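Local atomic coordinates of CBS domain-containing protein (Listeria monocytogenes, PDB entry 6XNU), a protein that binds the second messenger c-di-AMP, probably through its CBS domains, and probably links c-di-AMP to (p)ppGpp homeostasis. Residues A[144-147]-A[148-152]. Numbering follows the deposited sequence.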
ATOM      1  N   ARG A 144       9.328  -4.838  -3.044  1.00 21.26           N
ATOM      2  CA  ARG A 144      10.412  -4.657  -2.082  1.00 24.79           C
ATOM      3  C   ARG A 144      10.692  -5.911  -1.273  1.00 25.61           C
ATOM      4  O   ARG A 144      11.791  -6.038  -0.703  1.00 24.11           O
ATOM      5  CB  ARG A 144      10.060  -3.530  -1.123  1.00 28.10           C
ATOM      6  CG  ARG A 144      10.272  -2.151  -1.668  1.00 26.93           C
ATOM      7  CD  ARG A 144       9.762  -1.154  -0.653  1.00 30.83           C
ATOM      8  NE  ARG A 144       9.981   0.227  -1.068  1.00 33.10           N
ATOM      9  CZ  ARG A 144       9.290   1.251  -0.588  1.00 32.48           C
ATOM     10  NH1 ARG A 144       8.344   1.031   0.314  1.00 32.42           N
ATOM     11  NH2 ARG A 144       9.549   2.487  -0.994  1.00 31.28           N
ATOM     12  N   ARG A 145       9.738  -6.842  -1.204  1.00 22.51           N
ATOM     13  CA  ARG A 145       9.879  -7.974  -0.292  1.00 23.45           C
ATOM     14  C   ARG A 145      11.122  -8.803  -0.598  1.00 24.34           C
ATOM     15  O   ARG A 145      11.790  -9.281   0.325  1.00 24.66           O
ATOM     16  CB  ARG A 145       8.632  -8.853  -0.341  1.00 26.68           C
ATOM     17  CG  ARG A 145       8.734 -10.091   0.534  1.00 28.53           C
ATOM     18  CD  ARG A 145       7.359 -10.686   0.746  1.00 30.50           C
ATOM     19  NE  ARG A 145       7.377 -11.808   1.681  1.00 31.01           N
ATOM     20  CZ  ARG A 145       7.625 -13.061   1.329  1.00 38.12           C
ATOM     21  NH1 ARG A 145       7.881 -13.357   0.060  1.00 41.80           N
ATOM     22  NH2 ARG A 145       7.620 -14.018   2.249  1.00 37.48           N
ATOM     23  N   VAL A 146      11.453  -8.993  -1.885  1.00 22.77           N
ATOM     24  CA  VAL A 146      12.611  -9.823  -2.216  1.00 23.31           C
ATOM     25  C   VAL A 146      13.882  -9.215  -1.628  1.00 24.80           C
ATOM     26  O   VAL A 146      14.769  -9.937  -1.161  1.00 26.61           O
ATOM     27  CB  VAL A 146      12.730 -10.028  -3.744  1.00 24.03           C
ATOM     28  CG1 VAL A 146      12.911  -8.702  -4.476  1.00 23.44           C
ATOM     29  CG2 VAL A 146      13.891 -10.964  -4.060  1.00 29.78           C
ATOM     30  N   VAL A 147      13.980  -7.884  -1.613  1.00 23.13           N
ATOM     31  CA  VAL A 147      15.181  -7.249  -1.069  1.00 23.45           C
ATOM     32  C   VAL A 147      15.218  -7.412   0.444  1.00 24.93           C
ATOM     33  O   VAL A 147      16.276  -7.681   1.031  1.00 23.69           O
ATOM     34  CB  VAL A 147      15.245  -5.768  -1.480  1.00 24.79           C
ATOM     35  CG1 VAL A 147      16.479  -5.096  -0.863  1.00 27.16           C
ATOM     36  CG2 VAL A 147      15.256  -5.634  -3.029  1.00 26.74           C
ATOM     37  N   LEU A 148      14.062  -7.280   1.102  1.00 24.88           N
ATOM     38  CA  LEU A 148      14.020  -7.516   2.544  1.00 21.48           C
ATOM     39  C   LEU A 148      14.399  -8.955   2.876  1.00 24.71           C
ATOM     40  O   LEU A 148      15.073  -9.208   3.878  1.00 22.82           O
ATOM     41  CB  LEU A 148      12.632  -7.186   3.099  1.00 23.06           C
ATOM     42  CG  LEU A 148      12.473  -5.780   3.675  1.00 23.26           C
ATOM     43  CD1 LEU A 148      13.280  -5.610   4.981  1.00 27.40           C
ATOM     44  CD2 LEU A 148      12.880  -4.733   2.665  1.00 25.00           C
ATOM     45  N   LYS A 149      13.969  -9.914   2.048  1.00 24.38           N
ATOM     46  CA  LYS A 149      14.372 -11.302   2.258  1.00 27.19           C
ATOM     47  C   LYS A 149      15.880 -11.438   2.166  1.00 25.22           C
ATOM     48  O   LYS A 149      16.502 -12.147   2.968  1.00 25.94           O
ATOM     49  CB  LYS A 149      13.708 -12.215   1.227  1.00 29.90           C
ATOM     50  CG  LYS A 149      12.271 -12.572   1.558  1.00 31.22           C
ATOM     51  CD  LYS A 149      11.644 -13.418   0.453  1.00 37.77           C
ATOM     52  CE  LYS A 149      12.267 -14.805   0.359  1.00 45.94           C
ATOM     53  NZ  LYS A 149      11.733 -15.563  -0.826  1.00 49.83           N
ATOM     54  N   GLN A 150      16.485 -10.752   1.197  1.00 23.36           N
ATOM     55  CA  GLN A 150      17.935 -10.823   1.049  1.00 23.65           C
ATOM     56  C   GLN A 150      18.648 -10.176   2.234  1.00 24.92           C
ATOM     57  O   GLN A 150      19.678 -10.689   2.698  1.00 26.48           O
ATOM     58  CB  GLN A 150      18.341 -10.165  -0.266  1.00 25.43           C
ATOM     59  CG  GLN A 150      17.888 -10.973  -1.470  1.00 29.35           C
ATOM     60  CD  GLN A 150      18.126 -10.242  -2.783  1.00 40.14           C
ATOM     61  OE1 GLN A 150      18.226  -9.010  -2.811  1.00 41.91           O
ATOM     62  NE2 GLN A 150      18.212 -10.997  -3.880  1.00 40.57           N
ATOM     63  N   VAL A 151      18.133  -9.045   2.721  1.00 22.75           N
ATOM     64  CA  VAL A 151      18.755  -8.384   3.869  1.00 24.30           C
ATOM     65  C   VAL A 151      18.643  -9.260   5.111  1.00 24.86           C
ATOM     66  O   VAL A 151      19.608  -9.422   5.877  1.00 24.21           O
ATOM     67  CB  VAL A 151      18.112  -7.002   4.085  1.00 24.77           C
ATOM     68  CG1 VAL A 151      18.554  -6.409   5.415  1.00 25.31           C
ATOM     69  CG2 VAL A 151      18.489  -6.071   2.949  1.00 26.29           C
ATOM     70  N   ASN A 152      17.459  -9.830   5.327  1.00 24.17           N
ATOM     71  CA  ASN A 152      17.219 -10.797   6.397  1.00 25.21           C
ATOM     72  C   ASN A 152      18.228 -11.944   6.338  1.00 25.99           C
ATOM     73  O   ASN A 152      18.868 -12.277   7.341  1.00 26.24           O
ATOM     74  CB  ASN A 152      15.769 -11.289   6.247  1.00 26.57           C
ATOM     75  CG  ASN A 152      15.283 -12.122   7.397  1.00 30.83           C
ATOM     76  OD1 ASN A 152      15.159 -11.648   8.536  1.00 29.00           O
ATOM     77  ND2 ASN A 152      14.962 -13.382   7.100  1.00 33.55           N
TER
HETATM   78  O   HOH W   1       8.441 -15.901  -1.211  1.00 49.05           O
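R144 gives its carbonyl O to L148 N at 3.2 Å, the first of four successive i to i+4 bonds of an alpha helix. Its guanidinium group leads away to helix 116-125, where NE and NH2 hydrogen-bond to the carbonyl oxygens of L123 and V124; a long side chain with several N-H groups suits such a span. L148 rests CD2 3.8 Å from R144 O, and its buried aliphatic branches also pack on L123 of the second subunit. R145 O takes K149 N at 2.8 Å. With CG anti to the backbone N (chi1 177°), R145 runs out extended, and K149, long and flexible as suits an exposed face, bends at chi3 (68°); its CD lies over one guanidinium face, toward the rim, 3.8 Å from R145 NH1. R145 NH1 and K149 NZ, like charges, stand 4.5 Å apart; a water in the guanidinium plane accepts from NH1 and weakly from NZ, while D125 of the second subunit salt-bridges R145 NE, probably easing the repulsion. V146 and V147, compact and apolar, suit a buried helix face. V146 touches S30; its O receives Q150 N, and Q150 CG passes 3.3 Å from V146 O, while the amide NE2 offers an N-H to E26 OE1, a hydrogen bond. V147 O accepts V151 N, and V147 CG1 lies 4.4 Å from V151 CG2, a loose apolar contact. Helix 145-161 follows strand 138-143 of the CBS domain, beside helix 116-125, and packs V151 against V151 of the second subunit.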